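Local structure of importin-95 (Chaetomium thermophilum, 4XRI) at residues D606-V611 with S634-A639; L613-T618 with E627-A632; N657-Q662 with D691-Y696. The protein probably carries proteinaceous cargo into the nucleus as an importin-beta transport receptor, with a likely small-GTPase-binding role as in its family. The protein carries 2 engineered substitutions. All coordinates share one frame; numbering follows the deposited sequence.

Interaction 1: residues D606-V611 with S634-A639; sequences DRIMQV and SALANA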
loop_
_atom_site.group_PDB
_atom_site.type_symbol
_atom_site.label_atom_id
_atom_site.label_comp_id
_atom_site.label_asym_id
_atom_site.label_seq_id
_atom_site.Cartn_x
_atom_site.Cartn_y
_atom_site.Cartn_z
ATOM N N ASP A 606 24.864 -18.816 22.627
ATOM C CA ASP A 606 26.233 -18.489 22.230
ATOM C C ASP A 606 26.464 -18.708 20.739
ATOM O O ASP A 606 27.035 -17.855 20.057
ATOM C CB ASP A 606 27.235 -19.319 23.035
ATOM C CG ASP A 606 27.404 -18.815 24.459
ATOM O OD1 ASP A 606 26.601 -17.962 24.895
ATOM O OD2 ASP A 606 28.341 -19.281 25.140
ATOM N N ARG A 607 26.020 -19.858 20.244
ATOM C CA ARG A 607 26.161 -20.197 18.834
ATOM C C ARG A 607 25.378 -19.231 17.953
ATOM O O ARG A 607 25.853 -18.810 16.898
ATOM C CB ARG A 607 25.696 -21.632 18.586
ATOM C CG ARG A 607 25.939 -22.124 17.171
ATOM C CD ARG A 607 25.569 -23.588 17.031
ATOM N NE ARG A 607 25.957 -24.122 15.728
ATOM C CZ ARG A 607 25.765 -25.381 15.350
ATOM N NH1 ARG A 607 25.186 -26.241 16.177
ATOM N NH2 ARG A 607 26.150 -25.781 14.145
ATOM N N ILE A 608 24.176 -18.883 18.400
ATOM C CA ILE A 608 23.311 -17.969 17.665
ATOM C C ILE A 608 23.958 -16.598 17.494
ATOM O O ILE A 608 24.070 -16.092 16.379
ATOM C CB ILE A 608 21.947 -17.803 18.364
ATOM C CG1 ILE A 608 21.118 -19.080 18.225
ATOM C CG2 ILE A 608 21.184 -16.628 17.779
ATOM C CD1 ILE A 608 19.802 -19.041 18.974
ATOM N N MET A 609 24.395 -16.004 18.599
ATOM C CA MET A 609 25.006 -14.679 18.554
ATOM C C MET A 609 26.324 -14.675 17.787
ATOM O O MET A 609 26.668 -13.686 17.140
ATOM C CB MET A 609 25.225 -14.141 19.969
ATOM C CG MET A 609 23.936 -13.736 20.675
ATOM S SD MET A 609 22.947 -12.578 19.701
ATOM C CE MET A 609 24.001 -11.135 19.726
ATOM N N GLN A 610 27.064 -15.776 17.858
ATOM C CA GLN A 610 28.343 -15.870 17.157
ATOM C C GLN A 610 28.161 -15.759 15.645
ATOM O O GLN A 610 28.858 -14.989 14.988
ATOM C CB GLN A 610 29.060 -17.179 17.502
ATOM C CG GLN A 610 30.387 -17.382 16.783
ATOM C CD GLN A 610 31.527 -16.607 17.414
ATOM O OE1 GLN A 610 31.351 -15.940 18.435
ATOM N NE2 GLN A 610 32.708 -16.694 16.811
ATOM N N VAL A 611 27.216 -16.516 15.098
ATOM C CA VAL A 611 27.007 -16.521 13.654
ATOM C C VAL A 611 26.285 -15.253 13.200
ATOM O O VAL A 611 26.566 -14.726 12.125
ATOM C CB VAL A 611 26.216 -17.774 13.186
ATOM C CG1 VAL A 611 24.811 -17.798 13.765
ATOM C CG2 VAL A 611 26.166 -17.841 11.668
ATOM N N SER A 634 16.662 -9.660 18.485
ATOM C CA SER A 634 15.576 -9.152 19.316
ATOM C C SER A 634 14.799 -10.298 19.948
ATOM O O SER A 634 14.443 -10.248 21.128
ATOM C CB SER A 634 14.633 -8.271 18.495
ATOM O OG SER A 634 13.452 -7.975 19.221
ATOM N N ALA A 635 14.545 -11.330 19.149
ATOM C CA ALA A 635 13.861 -12.529 19.620
ATOM C C ALA A 635 14.655 -13.203 20.732
ATOM O O ALA A 635 14.099 -13.593 21.759
ATOM C CB ALA A 635 13.637 -13.494 18.474
ATOM N N LEU A 636 15.962 -13.316 20.528
ATOM C CA LEU A 636 16.833 -13.966 21.499
ATOM C C LEU A 636 16.894 -13.182 22.807
ATOM O O LEU A 636 16.940 -13.768 23.890
ATOM C CB LEU A 636 18.240 -14.140 20.930
ATOM C CG LEU A 636 19.155 -14.991 21.811
ATOM C CD1 LEU A 636 18.640 -16.422 21.868
ATOM C CD2 LEU A 636 20.595 -14.949 21.327
ATOM N N ALA A 637 16.890 -11.859 22.705
ATOM C CA ALA A 637 16.931 -11.013 23.891
ATOM C C ALA A 637 15.645 -11.156 24.699
ATOM O O ALA A 637 15.681 -11.230 25.925
ATOM C CB ALA A 637 17.163 -9.554 23.502
ATOM N N ASN A 638 14.512 -11.190 24.003
ATOM C CA ASN A 638 13.212 -11.357 24.643
ATOM C C ASN A 638 13.088 -12.716 25.317
ATOM O O ASN A 638 12.424 -12.855 26.343
ATOM C CB ASN A 638 12.088 -11.180 23.621
ATOM C CG ASN A 638 10.715 -11.454 24.209
ATOM O OD1 ASN A 638 10.086 -10.565 24.784
ATOM N ND2 ASN A 638 10.239 -12.686 24.059
ATOM N N ALA A 639 13.744 -13.713 24.733
ATOM C CA ALA A 639 13.666 -15.082 25.224
ATOM C C ALA A 639 14.598 -15.318 26.410
ATOM O O ALA A 639 14.217 -15.960 27.388
ATOM C CB ALA A 639 13.985 -16.059 24.106
#

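Interaction 2: residues L613-T618 with E627-A632; sequences LQILST and EGVFAA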
loop_
_atom_site.group_PDB
_atom_site.type_symbol
_atom_site.label_atom_id
_atom_site.label_comp_id
_atom_site.label_asym_id
_atom_site.label_seq_id
_atom_site.Cartn_x
_atom_site.Cartn_y
_atom_site.Cartn_z
ATOM N N LEU A 613 26.408 -12.203 14.558
ATOM C CA LEU A 613 27.315 -11.062 14.575
ATOM C C LEU A 613 28.340 -11.163 13.450
ATOM O O LEU A 613 28.739 -10.153 12.870
ATOM C CB LEU A 613 28.023 -10.949 15.928
ATOM C CG LEU A 613 27.139 -10.505 17.094
ATOM C CD1 LEU A 613 27.976 -10.232 18.337
ATOM C CD2 LEU A 613 26.324 -9.282 16.714
ATOM N N GLN A 614 28.762 -12.387 13.147
ATOM C CA GLN A 614 29.682 -12.629 12.041
ATOM C C GLN A 614 29.048 -12.252 10.706
ATOM O O GLN A 614 29.726 -11.763 9.802
ATOM C CB GLN A 614 30.125 -14.094 12.017
ATOM C CG GLN A 614 31.258 -14.410 12.978
ATOM C CD GLN A 614 31.625 -15.880 12.990
ATOM O OE1 GLN A 614 30.777 -16.746 12.786
ATOM N NE2 GLN A 614 32.899 -16.167 13.223
ATOM N N ILE A 615 27.746 -12.485 10.590
ATOM C CA ILE A 615 27.013 -12.125 9.384
ATOM C C ILE A 615 26.902 -10.606 9.268
ATOM O O ILE A 615 27.046 -10.049 8.179
ATOM C CB ILE A 615 25.612 -12.766 9.368
ATOM C CG1 ILE A 615 25.729 -14.276 9.156
ATOM C CG2 ILE A 615 24.750 -12.164 8.273
ATOM C CD1 ILE A 615 24.412 -15.007 9.227
ATOM N N LEU A 616 26.671 -9.944 10.399
ATOM C CA LEU A 616 26.595 -8.484 10.439
ATOM C C LEU A 616 27.885 -7.825 9.959
ATOM O O LEU A 616 27.851 -6.831 9.234
ATOM C CB LEU A 616 26.274 -7.997 11.856
ATOM C CG LEU A 616 24.819 -8.048 12.326
ATOM C CD1 LEU A 616 24.682 -7.373 13.685
ATOM C CD2 LEU A 616 23.899 -7.395 11.304
ATOM N N SER A 617 29.021 -8.384 10.366
ATOM C CA SER A 617 30.322 -7.799 10.054
ATOM C C SER A 617 30.642 -7.844 8.561
ATOM O O SER A 617 31.548 -7.155 8.096
ATOM C CB SER A 617 31.428 -8.513 10.835
ATOM O OG SER A 617 31.550 -9.864 10.426
ATOM N N THR A 618 29.898 -8.655 7.817
ATOM C CA THR A 618 30.133 -8.798 6.386
ATOM C C THR A 618 29.006 -8.217 5.545
ATOM O O THR A 618 29.018 -8.328 4.322
ATOM C CB THR A 618 30.318 -10.267 6.000
ATOM O OG1 THR A 618 29.156 -11.015 6.375
ATOM C CG2 THR A 618 31.512 -10.825 6.710
ATOM N N GLU A 627 18.623 -6.408 8.846
ATOM C CA GLU A 627 17.316 -6.265 9.473
ATOM C C GLU A 627 16.801 -7.610 9.976
ATOM O O GLU A 627 16.207 -7.693 11.050
ATOM C CB GLU A 627 16.323 -5.644 8.489
ATOM C CG GLU A 627 14.973 -5.310 9.088
ATOM C CD GLU A 627 14.205 -4.312 8.245
ATOM O OE1 GLU A 627 12.988 -4.145 8.474
ATOM O OE2 GLU A 627 14.823 -3.689 7.356
ATOM N N GLY A 628 17.040 -8.660 9.196
ATOM C CA GLY A 628 16.655 -10.004 9.580
ATOM C C GLY A 628 17.460 -10.493 10.768
ATOM O O GLY A 628 16.932 -11.150 11.663
ATOM N N VAL A 629 18.750 -10.169 10.771
ATOM C CA VAL A 629 19.628 -10.508 11.883
ATOM C C VAL A 629 19.169 -9.823 13.169
ATOM O O VAL A 629 19.097 -10.452 14.228
ATOM C CB VAL A 629 21.092 -10.109 11.588
ATOM C CG1 VAL A 629 21.944 -10.235 12.841
ATOM C CG2 VAL A 629 21.657 -10.962 10.456
ATOM N N PHE A 630 18.856 -8.536 13.063
ATOM C CA PHE A 630 18.394 -7.759 14.209
ATOM C C PHE A 630 17.089 -8.310 14.779
ATOM O O PHE A 630 16.895 -8.350 15.996
ATOM C CB PHE A 630 18.218 -6.290 13.816
ATOM C CG PHE A 630 19.447 -5.453 14.045
ATOM C CD1 PHE A 630 20.664 -5.818 13.492
ATOM C CD2 PHE A 630 19.385 -4.303 14.813
ATOM C CE1 PHE A 630 21.796 -5.054 13.704
ATOM C CE2 PHE A 630 20.512 -3.535 15.028
ATOM C CZ PHE A 630 21.719 -3.909 14.473
ATOM N N ALA A 631 16.205 -8.746 13.888
ATOM C CA ALA A 631 14.925 -9.318 14.289
ATOM C C ALA A 631 15.133 -10.607 15.073
ATOM O O ALA A 631 14.437 -10.869 16.058
ATOM C CB ALA A 631 14.053 -9.572 13.072
ATOM N N ALA A 632 16.103 -11.401 14.631
ATOM C CA ALA A 632 16.450 -12.650 15.298
ATOM C C ALA A 632 17.100 -12.385 16.655
ATOM O O ALA A 632 16.829 -13.086 17.630
ATOM C CB ALA A 632 17.369 -13.481 14.423
#

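Interaction 3: residues N657-Q662 with D691-Y696; sequences NALGNQ and DNFMNY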
loop_
_atom_site.group_PDB
_atom_site.type_symbol
_atom_site.label_atom_id
_atom_site.label_comp_id
_atom_site.label_asym_id
_atom_site.label_seq_id
_atom_site.Cartn_x
_atom_site.Cartn_y
_atom_site.Cartn_z
ATOM N N ASN A 657 25.974 1.498 15.927
ATOM C CA ASN A 657 26.250 1.888 14.551
ATOM C C ASN A 657 24.984 1.939 13.708
ATOM O O ASN A 657 24.827 2.818 12.861
ATOM C CB ASN A 657 27.257 0.929 13.923
ATOM C CG ASN A 657 27.991 1.546 12.754
ATOM O OD1 ASN A 657 27.730 1.215 11.596
ATOM N ND2 ASN A 657 28.910 2.461 13.050
ATOM N N ALA A 658 24.084 0.992 13.948
ATOM C CA ALA A 658 22.794 0.978 13.272
ATOM C C ALA A 658 21.960 2.179 13.704
ATOM O O ALA A 658 21.274 2.799 12.889
ATOM C CB ALA A 658 22.055 -0.321 13.560
ATOM N N LEU A 659 22.036 2.506 14.990
ATOM C CA LEU A 659 21.317 3.649 15.545
ATOM C C LEU A 659 21.759 4.968 14.922
ATOM O O LEU A 659 20.937 5.841 14.650
ATOM C CB LEU A 659 21.506 3.716 17.064
ATOM C CG LEU A 659 20.614 2.832 17.938
ATOM C CD1 LEU A 659 21.088 2.883 19.381
ATOM C CD2 LEU A 659 19.158 3.264 17.832
ATOM N N GLY A 660 23.062 5.111 14.708
ATOM C CA GLY A 660 23.620 6.368 14.243
ATOM C C GLY A 660 23.545 6.580 12.743
ATOM O O GLY A 660 23.860 7.664 12.248
ATOM N N ASN A 661 23.123 5.553 12.014
ATOM C CA ASN A 661 23.092 5.618 10.556
ATOM C C ASN A 661 21.676 5.760 10.008
ATOM O O ASN A 661 21.004 4.767 9.730
ATOM C CB ASN A 661 23.758 4.378 9.961
ATOM C CG ASN A 661 23.904 4.462 8.454
ATOM O OD1 ASN A 661 23.868 5.548 7.872
ATOM N ND2 ASN A 661 24.074 3.312 7.813
ATOM N N GLN A 662 21.231 7.002 9.846
ATOM C CA GLN A 662 19.887 7.280 9.358
ATOM C C GLN A 662 19.784 7.105 7.847
ATOM O O GLN A 662 18.685 7.069 7.294
ATOM C CB GLN A 662 19.465 8.696 9.745
ATOM C CG GLN A 662 20.353 9.331 10.798
ATOM C CD GLN A 662 19.595 10.265 11.717
ATOM O OE1 GLN A 662 20.127 10.725 12.729
ATOM N NE2 GLN A 662 18.344 10.550 11.373
ATOM N N ASP A 691 23.213 5.379 28.537
ATOM C CA ASP A 691 23.757 6.703 28.254
ATOM C C ASP A 691 24.191 6.783 26.797
ATOM O O ASP A 691 24.005 7.806 26.135
ATOM C CB ASP A 691 24.934 7.037 29.172
ATOM C CG ASP A 691 25.360 8.493 29.062
ATOM O OD1 ASP A 691 24.575 9.376 29.472
ATOM O OD2 ASP A 691 26.476 8.757 28.567
ATOM N N ASN A 692 24.779 5.696 26.309
ATOM C CA ASN A 692 25.140 5.586 24.901
ATOM C C ASN A 692 23.898 5.594 24.021
ATOM O O ASN A 692 23.878 6.235 22.969
ATOM C CB ASN A 692 25.955 4.317 24.652
ATOM C CG ASN A 692 27.392 4.452 25.105
ATOM O OD1 ASN A 692 27.992 5.519 24.986
ATOM N ND2 ASN A 692 27.954 3.368 25.625
ATOM N N PHE A 693 22.864 4.885 24.464
ATOM C CA PHE A 693 21.582 4.874 23.772
ATOM C C PHE A 693 21.021 6.283 23.655
ATOM O O PHE A 693 20.679 6.733 22.561
ATOM C CB PHE A 693 20.574 3.978 24.499
ATOM C CG PHE A 693 20.882 2.511 24.405
ATOM C CD1 PHE A 693 21.667 2.014 23.377
ATOM C CD2 PHE A 693 20.382 1.626 25.345
ATOM C CE1 PHE A 693 21.949 0.664 23.291
ATOM C CE2 PHE A 693 20.659 0.277 25.266
ATOM C CZ PHE A 693 21.445 -0.205 24.238
ATOM N N MET A 694 20.933 6.970 24.792
ATOM C CA MET A 694 20.384 8.322 24.842
ATOM C C MET A 694 21.128 9.275 23.913
ATOM O O MET A 694 20.509 10.082 23.218
ATOM C CB MET A 694 20.414 8.864 26.275
ATOM C CG MET A 694 19.411 8.205 27.216
ATOM S SD MET A 694 17.699 8.437 26.696
ATOM C CE MET A 694 17.543 10.214 26.847
ATOM N N ASN A 695 22.454 9.178 23.901
ATOM C CA ASN A 695 23.270 10.018 23.034
ATOM C C ASN A 695 22.933 9.829 21.557
ATOM O O ASN A 695 22.821 10.804 20.809
ATOM C CB ASN A 695 24.755 9.741 23.268
ATOM C CG ASN A 695 25.257 10.323 24.574
ATOM O OD1 ASN A 695 24.607 11.176 25.179
ATOM N ND2 ASN A 695 26.421 9.867 25.015
ATOM N N TYR A 696 22.755 8.577 21.146
ATOM C CA TYR A 696 22.390 8.284 19.763
ATOM C C TYR A 696 20.957 8.705 19.454
ATOM O O TYR A 696 20.681 9.265 18.392
ATOM C CB TYR A 696 22.572 6.797 19.456
ATOM C CG TYR A 696 23.985 6.425 19.067
ATOM C CD1 TYR A 696 24.452 6.654 17.779
ATOM C CD2 TYR A 696 24.851 5.848 19.985
ATOM C CE1 TYR A 696 25.741 6.316 17.416
ATOM C CE2 TYR A 696 26.143 5.510 19.631
ATOM C CZ TYR A 696 26.581 5.744 18.346
ATOM O OH TYR A 696 27.866 5.409 17.988
#

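Interaction 1: residues D606-V611 with S634-A639
Ile608 and Leu636 set the spacing of two antiparallel helices, their CA atoms 8.5 Å apart, the nearest CA pair of the two segments. The contact lies toward the open end of the hairpin of helices 605-616 and 625-640 in the HEAT-repeat solenoid. Leu636 points at the opposing helix, its branched end between Ile608 and Met609. With Leu636 CG anti to the backbone N (chi1 -172°), the two methyls divide the work. Leu636 CD2 lies 3.6 Å from Met609 CG and 3.7 Å from Met609 SD, so the same methyl meets both the aliphatic stem and the sulfur. It also reaches Ile608 CG2 at 4.0 Å. Leu636 CD1 faces the other branch of the isoleucine, 4.1 Å from Ile608 CD1. The methionine's bend at chi2 (-53°) sets SD beside Leu636 CD2. Ile601, in the loop before helix 605-616, touches both Ile608 and Leu636, and Val594 of helix 573-597 packs on Ile608. Toward helix 546-567, Arg607 forms a salt bridge with Glu561. All three touching residues are buried and meet through carbon and sulfur alone; between these two segments cohesion therefore rests on dispersion and exclusion of water.

Interaction 2: residues L613-T618 with E627-A632
Leu616 carries its CG anti to the carbonyl carbon (chi1 -80°), and Val629 turns CG1 anti to its backbone N (chi1 170°), which brings the two branched side chains together. Leu616 CG sits 3.6 Å from Val629 CG1, and Leu616 CD2 comes within 3.9 Å of Val629 CB, so the fork of the leucine sits against the CB-CG1 side of the valine. The second valine methyl has its own partner: Val629 CG2 meets Ile615 CG2 at 4.0 Å, a methyl-to-methyl touch. Leu616 also reaches the ring of Phe630, and the two side chains cross at about a right angle. Leu616 CD1 comes obliquely to within 3.7 Å of Phe630 CE1, while Leu616 CD2 lies in the plane of the ring, at its edge, 4.0 Å from Phe630 CE1. These contacts belong to an antiparallel helical hairpin, helix 605-616 turning back into helix 625-640, within the all-helical solenoid of a HEAT-repeat protein. Just after the leucine, Ser617 OG bonds back to Gln614 O at 2.7 Å, approaching from 36° above the carbonyl plane. Other helices close in around the core: Leu560 and Leu564 of helix 546-567 cover Ile615, Cys587 of helix 573-597 backs Val629, and Met670 and Leu674 of helix 665-682 press on Phe630. A glycerol, probably from the crystallisation liquor, lies about 4 Å from the phenylalanine side chain.

Interaction 3: residues N657-Q662 with D691-Y696
The backbone bond from Asn695 N to Asp691 O, 3.0 Å long, belongs to the turn that carries Phe693 and leads into Tyr696, the two residues that meet Leu659 and Gly660. Across the contact itself the chemistry is apolar. The backbones come nearest at Gly660 and Tyr696, whose CA atoms are 6.0 Å apart, and the tyrosine ring lies alongside this close approach. Tyr696 CD1 is 3.6 Å from Gly660 CA and 3.7 Å from Gly660 N, and the neighbouring ring atom Tyr696 CE1 follows at 3.8 Å from Gly660 CA. Since Gly660 has no side chain to intervene, the ring directly meets the backbone of the last turn of helix 648-660. CG of Tyr696 is anti to the carbonyl carbon (chi1 -84°), a setting that brings the CD1-CE1 side of the ring obliquely against Gly660 CA and N. Tyr696 CB, placed by the backbone, meets Leu659 CB at 4.0 Å. Leu659 continues inward: its CD1 approaches the Phe693 ring obliquely, 4.1 Å from Phe693 CD1. The contact thus grades from a partly exposed tyrosine-glycine margin to a buried leucine-phenylalanine interior. Val675 of helix 665-682 touches both Leu659 and Phe693 and closes that inner side, while Ile721 of helix 711-725 packs on the phenylalanine. A polar link lies just outside, where Asn692 ND2 is hydrogen-bonded to Tyr656 OH, about one turn before Leu659 and Gly660 on helix 648-660. Helices 648-660 and 690-701 are separated in the chain by helix 665-682 yet pack directly on one another, the stacking of alternate helices that builds the superhelical layers of a HEAT-repeat solenoid.

In the fold
Along the chain, helix 605-616 enters first and opens interactions 1 and 2 in succession, and helix 625-640 then answers them in reverse order. Interaction 2 closes the short inner loop near the turn; interaction 1 closes the wider loop around it, so the two are nested, with centres about 10 Å apart. Interaction 3 follows in series, its loop running from helix 648-660 through helix 665-682 to helix 690-701. It lies about 17 Å, centre to centre, from interaction 2 and touches it where Phe630 CZ packs on Ala658 CB at 3.7 Å. The hairpin closed by interactions 1 and 2 is thereby continued into the next helical layer of the solenoid.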